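Local coordinates for hydroxylase (Rhodococcus sp., PDB 2OR0), which is a putative flavin-dependent hydroxylase of the acyl-CoA dehydrogenase fold, probably inserting one oxygen atom into its substrate with reduced flavin as a donor, at residues A40-E44 and R372-D376; D113-E119 and G221-L225; T127-Y133 and C161-G167. All blocks are in the same frame, centred on the assembly; numbering follows the deposited sequence.

How the contacts relate
From the N terminus, helix 33-46 supplies the first half of contact 1, whose other half on helix 370-381 arrives only near the end of the chain, so this contact closes a loop of 327 residues around the other two. Contact 2 closes a shorter loop within it, joining helix 114-121 to the turn before strand 224-226, and contact 3 is nested inside that, pairing strand 129-130 with strand 163-170. Contacts 2 and 3 have centres about 13 Å apart and touch where Trp163 meets Glu119 and Arg223, on the beta domain. Contact 1 joins helices at the other side of the chain's centre from contact 2.

Contact 1: A40-E44 and R372-D376; sequences AVQSE and RFWRD
Glu44 reaches across from helix 33-46 to two arginines of helix 370-381, and its carboxylate is the hub of the contact. The firm part is the salt bridge to Arg375: NH2 of Arg375 gives a bond of 2.6 Å to OE2 of Glu44 at 164°, received on the syn lone pair and in the guanidinium plane. NH1 adds a weak second bond to the same oxygen, and the two flat groups lie nearly coplanar. Glu44 attains this reach with CG anti to the backbone N (chi1 -153°) and its chain extended beyond. Arg375 is also held by bonds from NH1 to Ile202 O and from NH2 to Gln371 OE1.

The contact joins an N-terminal helix to one in the C-terminal helical part of the acyl-CoA dehydrogenase fold; the short axes stay 13.2 Å apart at 48°, so long side chains must span the gap. Water 2 helps to fill it, donating to OE2 of Glu44 and to OD1 of Asp376.

On the side of exposed Val41 the polar link is looser. The Arg372 guanidinium meets the carboxylate plane steeply, and its NE lies 4.0 Å from Glu44 OE1, too far for a salt bridge. Water 1 mediates instead, donating to Glu44 OE1 at 2.6 Å and accepting a weak bond from Arg372 NE. Shortening Glu44 to an alanine is likely to leave the Arg375 guanidinium without its carboxylate mate and both waters without an anchor on this helix. Beyond the carboxylate, Arg372 NH2 rests against CG2 of Val41 at 3.4 Å, and NH1 approaches CB of Ala40.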
loop_
_atom_site.group_PDB
_atom_site.type_symbol
_atom_site.label_atom_id
_atom_site.label_comp_id
_atom_site.label_asym_id
_atom_site.label_seq_id
_atom_site.Cartn_x
_atom_site.Cartn_y
_atom_site.Cartn_z
ATOM N N ALA A 40 15.012 6.275 10.343
ATOM C CA ALA A 40 14.881 6.240 8.890
ATOM C C ALA A 40 16.190 5.976 8.118
ATOM O O ALA A 40 16.228 5.152 7.197
ATOM C CB ALA A 40 14.200 7.513 8.408
ATOM N N VAL A 41 17.263 6.670 8.505
ATOM C CA VAL A 41 18.558 6.540 7.834
ATOM C C VAL A 41 19.096 5.105 8.006
ATOM O O VAL A 41 19.613 4.493 7.059
ATOM C CB VAL A 41 19.559 7.640 8.334
ATOM C CG1 VAL A 41 21.015 7.311 7.972
ATOM C CG2 VAL A 41 19.165 8.985 7.775
ATOM N N GLN A 42 18.923 4.557 9.207
ATOM C CA GLN A 42 19.410 3.211 9.491
ATOM C C GLN A 42 18.622 2.123 8.757
ATOM O O GLN A 42 19.222 1.185 8.237
ATOM C CB GLN A 42 19.469 2.951 11.007
ATOM C CG GLN A 42 20.241 1.665 11.379
ATOM C CD GLN A 42 21.698 1.728 10.964
ATOM O OE1 GLN A 42 22.442 2.599 11.425
ATOM N NE2 GLN A 42 22.113 0.816 10.073
ATOM N N SER A 43 17.292 2.247 8.692
ATOM C CA SER A 43 16.488 1.296 7.896
ATOM C C SER A 43 16.881 1.353 6.415
ATOM O O SER A 43 16.863 0.342 5.704
ATOM C CB SER A 43 14.984 1.562 8.030
ATOM O OG SER A 43 14.556 1.492 9.381
ATOM N N GLU A 44 17.221 2.546 5.938
ATOM C CA GLU A 44 17.631 2.651 4.562
ATOM C C GLU A 44 18.976 1.958 4.333
ATOM O O GLU A 44 19.123 1.170 3.399
ATOM C CB GLU A 44 17.696 4.096 4.102
ATOM C CG GLU A 44 17.464 4.181 2.602
ATOM C CD GLU A 44 18.046 5.385 2.043
ATOM O OE1 GLU A 44 18.931 5.955 2.730
ATOM O OE2 GLU A 44 17.626 5.774 0.941
ATOM N N ARG A 372 15.491 11.304 -0.345
ATOM C CA ARG A 372 15.065 9.950 0.043
ATOM C C ARG A 372 13.565 9.827 -0.202
ATOM O O ARG A 372 13.099 8.819 -0.693
ATOM C CB ARG A 372 15.424 9.641 1.529
ATOM C CG ARG A 372 15.060 8.187 2.059
ATOM C CD ARG A 372 15.121 8.088 3.636
ATOM N NE ARG A 372 16.347 8.741 3.988
ATOM C CZ ARG A 372 16.539 9.735 4.835
ATOM N NH1 ARG A 372 15.587 10.199 5.626
ATOM N NH2 ARG A 372 17.771 10.222 4.897
ATOM N N PHE A 373 12.816 10.882 0.129
ATOM C CA PHE A 373 11.378 10.928 -0.161
ATOM C C PHE A 373 11.168 10.949 -1.648
ATOM O O PHE A 373 10.306 10.259 -2.151
ATOM C CB PHE A 373 10.684 12.120 0.519
ATOM C CG PHE A 373 10.577 11.977 2.026
ATOM C CD1 PHE A 373 9.498 11.313 2.604
ATOM C CD2 PHE A 373 11.564 12.501 2.856
ATOM C CE1 PHE A 373 9.412 11.189 3.980
ATOM C CE2 PHE A 373 11.500 12.373 4.255
ATOM C CZ PHE A 373 10.411 11.722 4.813
ATOM N N TRP A 374 11.996 11.701 -2.366
ATOM C CA TRP A 374 11.855 11.788 -3.810
ATOM C C TRP A 374 12.072 10.402 -4.508
ATOM O O TRP A 374 11.278 10.005 -5.376
ATOM C CB TRP A 374 12.785 12.891 -4.359
ATOM C CG TRP A 374 12.829 12.920 -5.863
ATOM C CD1 TRP A 374 11.927 13.505 -6.712
ATOM C CD2 TRP A 374 13.844 12.356 -6.677
ATOM N NE1 TRP A 374 12.322 13.324 -8.024
ATOM C CE2 TRP A 374 13.491 12.609 -8.031
ATOM C CE3 TRP A 374 15.031 11.646 -6.402
ATOM C CZ2 TRP A 374 14.275 12.175 -9.104
ATOM C CZ3 TRP A 374 15.803 11.203 -7.484
ATOM C CH2 TRP A 374 15.415 11.478 -8.812
ATOM N N ARG A 375 13.129 9.679 -4.121
ATOM C CA ARG A 375 13.396 8.330 -4.673
ATOM C C ARG A 375 12.304 7.346 -4.226
ATOM O O ARG A 375 11.858 6.519 -5.015
ATOM C CB ARG A 375 14.776 7.809 -4.231
ATOM C CG ARG A 375 15.990 8.594 -4.831
ATOM C CD ARG A 375 17.344 7.998 -4.356
ATOM N NE ARG A 375 17.631 8.302 -2.949
ATOM C CZ ARG A 375 17.527 7.430 -1.950
ATOM N NH1 ARG A 375 17.103 6.193 -2.182
ATOM N NH2 ARG A 375 17.833 7.798 -0.706
ATOM N N ASP A 376 11.886 7.431 -2.958
ATOM C CA ASP A 376 10.788 6.570 -2.463
ATOM C C ASP A 376 9.513 6.722 -3.316
ATOM O O ASP A 376 8.813 5.740 -3.621
ATOM C CB ASP A 376 10.450 6.892 -1.002
ATOM C CG ASP A 376 11.560 6.518 -0.017
ATOM O OD1 ASP A 376 12.509 5.752 -0.356
ATOM O OD2 ASP A 376 11.485 7.004 1.146
HETATM O O HOH W 1 19.184 8.519 2.311
HETATM O O HOH W 2 15.122 4.677 -0.117
#

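Contact 2: D113-E119 and G221-L225; sequences DPQVQEE and GYRTL
A capped helix start packs here against the turn that leads into strand 224-226 of the beta domain, with the Tyr222 ring lying along the first turns of helix 114-121. Asp113 is the N-cap: its OD1 accepts from Gln115 N at 2.8 Å through the anti lone pair, while its CB and CG press on the O and CB of Tyr222. Gln115, extended beyond CG, lays its amide flat over one face of the Tyr222 ring; the planes are 2° apart and OE1 sits 3.5 Å above the ring centre. The ring is brought under this amide by a chi1 of 77°, which places CG between the backbone N and the carbonyl carbon. Val116, buried at the ring's edge, sets CG2 against CG of Arg223 at 3.8 Å and also meets Ile186 of the adjoining strand.

Glu119 ends the interface with a salt bridge, Arg223 NE donating to its OE1 at 2.8 Å; the bond lies close to the guanidinium plane, though the carboxylate is turned 67° from it. At the cap end, water 3 accepts from Asp113 N at 3.0 Å and donates to the carbonyl oxygens of Tyr222 and Thr224.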
loop_
_atom_site.group_PDB
_atom_site.type_symbol
_atom_site.label_atom_id
_atom_site.label_comp_id
_atom_site.label_asym_id
_atom_site.label_seq_id
_atom_site.Cartn_x
_atom_site.Cartn_y
_atom_site.Cartn_z
ATOM N N ASP A 113 -11.514 -17.607 5.974
ATOM C CA ASP A 113 -12.022 -18.604 6.922
ATOM C C ASP A 113 -11.704 -18.261 8.358
ATOM O O ASP A 113 -10.552 -17.934 8.690
ATOM C CB ASP A 113 -11.477 -19.994 6.601
ATOM C CG ASP A 113 -12.282 -21.103 7.263
ATOM O OD1 ASP A 113 -12.105 -21.310 8.480
ATOM O OD2 ASP A 113 -13.080 -21.756 6.550
ATOM N N PRO A 114 -12.723 -18.344 9.238
ATOM C CA PRO A 114 -12.467 -18.024 10.645
ATOM C C PRO A 114 -11.296 -18.810 11.247
ATOM O O PRO A 114 -10.649 -18.331 12.175
ATOM C CB PRO A 114 -13.802 -18.363 11.352
ATOM C CG PRO A 114 -14.837 -18.256 10.294
ATOM C CD PRO A 114 -14.139 -18.690 8.983
ATOM N N GLN A 115 -11.015 -19.998 10.724
ATOM C CA GLN A 115 -9.914 -20.784 11.280
ATOM C C GLN A 115 -8.521 -20.158 11.059
ATOM O O GLN A 115 -7.654 -20.229 11.942
ATOM C CB GLN A 115 -9.948 -22.228 10.780
ATOM C CG GLN A 115 -9.006 -23.158 11.548
ATOM C CD GLN A 115 -9.077 -24.600 11.063
ATOM O OE1 GLN A 115 -9.902 -24.948 10.214
ATOM N NE2 GLN A 115 -8.200 -25.444 11.596
ATOM N N VAL A 116 -8.302 -19.559 9.886
ATOM C CA VAL A 116 -6.993 -18.971 9.611
ATOM C C VAL A 116 -6.809 -17.657 10.389
ATOM O O VAL A 116 -5.698 -17.336 10.830
ATOM C CB VAL A 116 -6.694 -18.886 8.084
ATOM C CG1 VAL A 116 -7.648 -17.944 7.371
ATOM C CG2 VAL A 116 -5.200 -18.529 7.812
ATOM N N GLN A 117 -7.909 -16.924 10.598
ATOM C CA GLN A 117 -7.853 -15.680 11.369
ATOM C C GLN A 117 -7.402 -16.002 12.792
ATOM O O GLN A 117 -6.622 -15.262 13.392
ATOM C CB GLN A 117 -9.219 -14.966 11.402
ATOM C CG GLN A 117 -9.887 -14.729 10.049
ATOM C CD GLN A 117 -11.091 -13.802 10.153
ATOM O OE1 GLN A 117 -11.091 -12.857 10.946
ATOM N NE2 GLN A 117 -12.112 -14.059 9.351
ATOM N N GLU A 118 -7.901 -17.125 13.315
ATOM C CA GLU A 118 -7.558 -17.604 14.653
ATOM C C GLU A 118 -6.098 -18.070 14.684
ATOM O O GLU A 118 -5.358 -17.764 15.621
ATOM C CB GLU A 118 -8.544 -18.724 15.060
ATOM C CG GLU A 118 -8.395 -19.306 16.479
ATOM C CD GLU A 118 -8.343 -18.246 17.598
ATOM O OE1 GLU A 118 -9.066 -17.224 17.519
ATOM O OE2 GLU A 118 -7.581 -18.455 18.577
ATOM N N GLU A 119 -5.665 -18.783 13.648
ATOM C CA GLU A 119 -4.252 -19.191 13.556
ATOM C C GLU A 119 -3.286 -17.996 13.571
ATOM O O GLU A 119 -2.253 -18.012 14.262
ATOM C CB GLU A 119 -4.022 -20.037 12.302
ATOM C CG GLU A 119 -4.564 -21.451 12.414
ATOM C CD GLU A 119 -4.487 -22.214 11.106
ATOM O OE1 GLU A 119 -4.346 -21.587 10.033
ATOM O OE2 GLU A 119 -4.575 -23.455 11.152
ATOM N N GLY A 221 -7.206 -26.085 2.259
ATOM C CA GLY A 221 -8.291 -25.336 1.606
ATOM C C GLY A 221 -8.740 -24.095 2.394
ATOM O O GLY A 221 -8.978 -23.025 1.810
ATOM N N TYR A 222 -8.826 -24.228 3.719
ATOM C CA TYR A 222 -9.319 -23.146 4.575
ATOM C C TYR A 222 -8.350 -21.943 4.673
ATOM O O TYR A 222 -8.720 -20.889 5.211
ATOM C CB TYR A 222 -9.698 -23.675 5.975
ATOM C CG TYR A 222 -8.532 -23.950 6.914
ATOM C CD1 TYR A 222 -7.976 -22.936 7.672
ATOM C CD2 TYR A 222 -8.011 -25.250 7.057
ATOM C CE1 TYR A 222 -6.907 -23.178 8.521
ATOM C CE2 TYR A 222 -6.953 -25.506 7.906
ATOM C CZ TYR A 222 -6.409 -24.474 8.639
ATOM O OH TYR A 222 -5.349 -24.724 9.475
ATOM N N ARG A 223 -7.129 -22.120 4.156
ATOM C CA ARG A 223 -6.112 -21.053 4.103
ATOM C C ARG A 223 -6.010 -20.415 2.727
ATOM O O ARG A 223 -5.011 -19.778 2.400
ATOM C CB ARG A 223 -4.740 -21.582 4.526
ATOM C CG ARG A 223 -4.609 -21.774 6.017
ATOM C CD ARG A 223 -3.215 -22.180 6.328
ATOM N NE ARG A 223 -3.031 -22.573 7.714
ATOM C CZ ARG A 223 -1.946 -23.210 8.166
ATOM N NH1 ARG A 223 -0.951 -23.532 7.329
ATOM N NH2 ARG A 223 -1.850 -23.519 9.459
ATOM N N THR A 224 -7.050 -20.580 1.922
ATOM C CA THR A 224 -7.091 -20.007 0.596
ATOM C C THR A 224 -8.382 -19.213 0.385
ATOM O O THR A 224 -9.385 -19.440 1.082
ATOM C CB THR A 224 -6.940 -21.084 -0.522
ATOM O OG1 THR A 224 -8.184 -21.737 -0.757
ATOM C CG2 THR A 224 -5.896 -22.131 -0.168
ATOM N N LEU A 225 -8.331 -18.267 -0.547
ATOM C CA LEU A 225 -9.516 -17.662 -1.135
ATOM C C LEU A 225 -9.359 -17.720 -2.641
ATOM O O LEU A 225 -8.243 -17.683 -3.159
ATOM C CB LEU A 225 -9.689 -16.204 -0.694
ATOM C CG LEU A 225 -9.969 -15.967 0.798
ATOM C CD1 LEU A 225 -9.779 -14.499 1.243
ATOM C CD2 LEU A 225 -11.386 -16.506 1.201
HETATM O O HOH W 3 -9.823 -18.702 3.738
#

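Contact 3: T127-Y133 and C161-G167; sequences TWMASPY and CQWAFLG
Strand 129-130 is a short parallel strand added beside strand 163-170 in the central beta domain of this acyl-CoA dehydrogenase-like fold. Met129 pairs with Trp163 and Ala130 with Ala164. The bonds across the pair are straight: Ala130 N donates to Trp163 O at 2.8 Å, and Phe165 N to Ala130 O at 2.7 Å and 173°, nearly along the C=O axis. Trp128 O receives Gln162 N and, weakly, Trp163 N. Further on, past a cis peptide before Pro132, the grip slackens to a weak bond from Gly167 N to Pro132 O.

The face carrying Met129, Trp163 and Phe165 is packed with large side chains. Met129, here selenomethionine, runs alongside Phe165 and brings SE to 4.0 Å from CD1 in an oblique Met-aromatic contact. CG of Met129 also rests on CB of Trp163, and both residues touch Ile120 of helix 114-121. At the start of the pair, CG2 of Thr127 meets the edge of the Trp163 indole at CD1, 3.6 Å away; with OG1 beside the backbone N (chi1 -61°), this methyl falls anti to it, while OG1 turns instead to Asp124 O.

On the face with Ala130 and Ala164, Cys161 SG tucks between CB of Trp128 and CB of Ala130, at 3.7 Å from each. CD of Pro132 touches CD2 of Leu166, and Trp152 of strand 145-155 packs on both.

Tyr133 closes the far end, its ring inclined at 52° to that of Phe165 and also edge-to-face with Phe254. CE1 of Tyr133 stands over one face of the Phe165 ring, 4.0 Å above its plane and offset toward the rim.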
loop_
_atom_site.group_PDB
_atom_site.type_symbol
_atom_site.label_atom_id
_atom_site.label_comp_id
_atom_site.label_asym_id
_atom_site.label_seq_id
_atom_site.Cartn_x
_atom_site.Cartn_y
_atom_site.Cartn_z
ATOM N N THR A 127 0.466 -10.010 15.049
ATOM C CA THR A 127 1.123 -10.841 14.045
ATOM C C THR A 127 0.840 -10.237 12.678
ATOM O O THR A 127 -0.332 -9.987 12.338
ATOM C CB THR A 127 0.591 -12.300 14.104
ATOM O OG1 THR A 127 0.873 -12.845 15.394
ATOM C CG2 THR A 127 1.251 -13.177 13.049
ATOM N N TRP A 128 1.905 -10.001 11.905
ATOM C CA TRP A 128 1.794 -9.401 10.565
ATOM C C TRP A 128 1.878 -10.414 9.434
ATOM O O TRP A 128 2.586 -11.431 9.539
ATOM C CB TRP A 128 2.897 -8.362 10.329
ATOM C CG TRP A 128 2.871 -7.177 11.224
ATOM C CD1 TRP A 128 1.901 -6.839 12.142
ATOM C CD2 TRP A 128 3.850 -6.122 11.267
ATOM N NE1 TRP A 128 2.240 -5.663 12.777
ATOM C CE2 TRP A 128 3.423 -5.196 12.255
ATOM C CE3 TRP A 128 5.045 -5.874 10.572
ATOM C CZ2 TRP A 128 4.156 -4.027 12.563
ATOM C CZ3 TRP A 128 5.784 -4.719 10.886
ATOM C CH2 TRP A 128 5.322 -3.806 11.869
HETATM N N MSE A 129 1.164 -10.103 8.346
HETATM C CA MSE A 129 1.269 -10.832 7.098
HETATM C C MSE A 129 2.010 -9.990 6.050
HETATM O O MSE A 129 1.773 -8.777 5.932
HETATM C CB MSE A 129 -0.108 -11.205 6.553
HETATM C CG MSE A 129 -0.919 -12.134 7.438
HETATM SE SE MSE A 129 -2.769 -12.006 6.910
HETATM C CE MSE A 129 -3.142 -10.572 8.210
ATOM N N ALA A 130 2.875 -10.669 5.289
ATOM C CA ALA A 130 3.574 -10.114 4.120
ATOM C C ALA A 130 2.835 -10.462 2.844
ATOM O O ALA A 130 2.027 -11.401 2.809
ATOM C CB ALA A 130 5.033 -10.642 4.042
ATOM N N SER A 131 3.092 -9.680 1.806
ATOM C CA SER A 131 2.598 -9.849 0.449
ATOM C C SER A 131 3.701 -10.518 -0.396
ATOM O O SER A 131 4.728 -10.962 0.131
ATOM C CB SER A 131 2.266 -8.446 -0.125
ATOM O OG SER A 131 3.444 -7.615 -0.193
ATOM N N PRO A 132 3.569 -10.479 -1.737
ATOM C CA PRO A 132 2.611 -9.909 -2.703
ATOM C C PRO A 132 1.464 -10.782 -3.179
ATOM O O PRO A 132 1.568 -12.012 -3.228
ATOM C CB PRO A 132 3.503 -9.606 -3.898
ATOM C CG PRO A 132 4.446 -10.797 -3.906
ATOM C CD PRO A 132 4.715 -11.111 -2.436
ATOM N N TYR A 133 0.394 -10.114 -3.600
ATOM C CA TYR A 133 -0.720 -10.764 -4.277
ATOM C C TYR A 133 -0.430 -11.184 -5.713
ATOM O O TYR A 133 -1.218 -11.934 -6.275
ATOM C CB TYR A 133 -1.927 -9.835 -4.304
ATOM C CG TYR A 133 -2.531 -9.600 -2.945
ATOM C CD1 TYR A 133 -3.138 -10.633 -2.249
ATOM C CD2 TYR A 133 -2.499 -8.329 -2.358
ATOM C CE1 TYR A 133 -3.710 -10.413 -0.998
ATOM C CE2 TYR A 133 -3.088 -8.093 -1.102
ATOM C CZ TYR A 133 -3.695 -9.150 -0.429
ATOM O OH TYR A 133 -4.268 -8.943 0.824
ATOM N N CYS A 161 7.266 -10.067 9.324
ATOM C CA CYS A 161 6.022 -10.795 9.166
ATOM C C CYS A 161 6.225 -12.287 9.462
ATOM O O CYS A 161 7.307 -12.839 9.215
ATOM C CB CYS A 161 5.476 -10.607 7.755
ATOM S SG CYS A 161 5.080 -8.865 7.327
ATOM N N GLN A 162 5.178 -12.920 9.988
ATOM C CA GLN A 162 5.220 -14.334 10.369
ATOM C C GLN A 162 4.334 -15.201 9.484
ATOM O O GLN A 162 4.313 -16.420 9.625
ATOM C CB GLN A 162 4.896 -14.503 11.864
ATOM C CG GLN A 162 6.078 -14.113 12.798
ATOM C CD GLN A 162 7.385 -14.875 12.474
ATOM O OE1 GLN A 162 7.407 -16.122 12.402
ATOM N NE2 GLN A 162 8.480 -14.126 12.287
ATOM N N TRP A 163 3.609 -14.565 8.572
ATOM C CA TRP A 163 2.781 -15.244 7.586
ATOM C C TRP A 163 2.890 -14.460 6.267
ATOM O O TRP A 163 3.262 -13.285 6.273
ATOM C CB TRP A 163 1.310 -15.283 8.024
ATOM C CG TRP A 163 1.034 -16.123 9.265
ATOM C CD1 TRP A 163 1.294 -15.781 10.563
ATOM C CD2 TRP A 163 0.458 -17.433 9.306
ATOM N NE1 TRP A 163 0.912 -16.795 11.412
ATOM C CE2 TRP A 163 0.403 -17.824 10.667
ATOM C CE3 TRP A 163 -0.013 -18.320 8.325
ATOM C CZ2 TRP A 163 -0.110 -19.067 11.073
ATOM C CZ3 TRP A 163 -0.542 -19.543 8.726
ATOM C CH2 TRP A 163 -0.583 -19.902 10.090
ATOM N N ALA A 164 2.536 -15.100 5.157
ATOM C CA ALA A 164 2.484 -14.411 3.871
ATOM C C ALA A 164 1.172 -14.694 3.213
ATOM O O ALA A 164 0.657 -15.801 3.325
ATOM C CB ALA A 164 3.609 -14.863 2.967
ATOM N N PHE A 165 0.657 -13.678 2.528
ATOM C CA PHE A 165 -0.539 -13.745 1.722
ATOM C C PHE A 165 -0.078 -13.671 0.267
ATOM O O PHE A 165 0.379 -12.620 -0.165
ATOM C CB PHE A 165 -1.363 -12.496 2.028
ATOM C CG PHE A 165 -2.840 -12.731 2.146
ATOM C CD1 PHE A 165 -3.612 -11.945 3.026
ATOM C CD2 PHE A 165 -3.480 -13.716 1.401
ATOM C CE1 PHE A 165 -4.990 -12.153 3.158
ATOM C CE2 PHE A 165 -4.875 -13.921 1.542
ATOM C CZ PHE A 165 -5.608 -13.140 2.421
ATOM N N LEU A 166 -0.178 -14.747 -0.507
ATOM C CA LEU A 166 0.441 -14.748 -1.840
ATOM C C LEU A 166 -0.542 -15.099 -2.921
ATOM O O LEU A 166 -1.489 -15.840 -2.664
ATOM C CB LEU A 166 1.600 -15.753 -1.890
ATOM C CG LEU A 166 2.674 -15.626 -0.814
ATOM C CD1 LEU A 166 3.532 -16.927 -0.730
ATOM C CD2 LEU A 166 3.536 -14.348 -1.063
ATOM N N GLY A 167 -0.312 -14.602 -4.135
ATOM C CA GLY A 167 -1.132 -15.012 -5.278
ATOM C C GLY A 167 -0.562 -16.259 -5.939
ATOM O O GLY A 167 0.651 -16.481 -5.937
#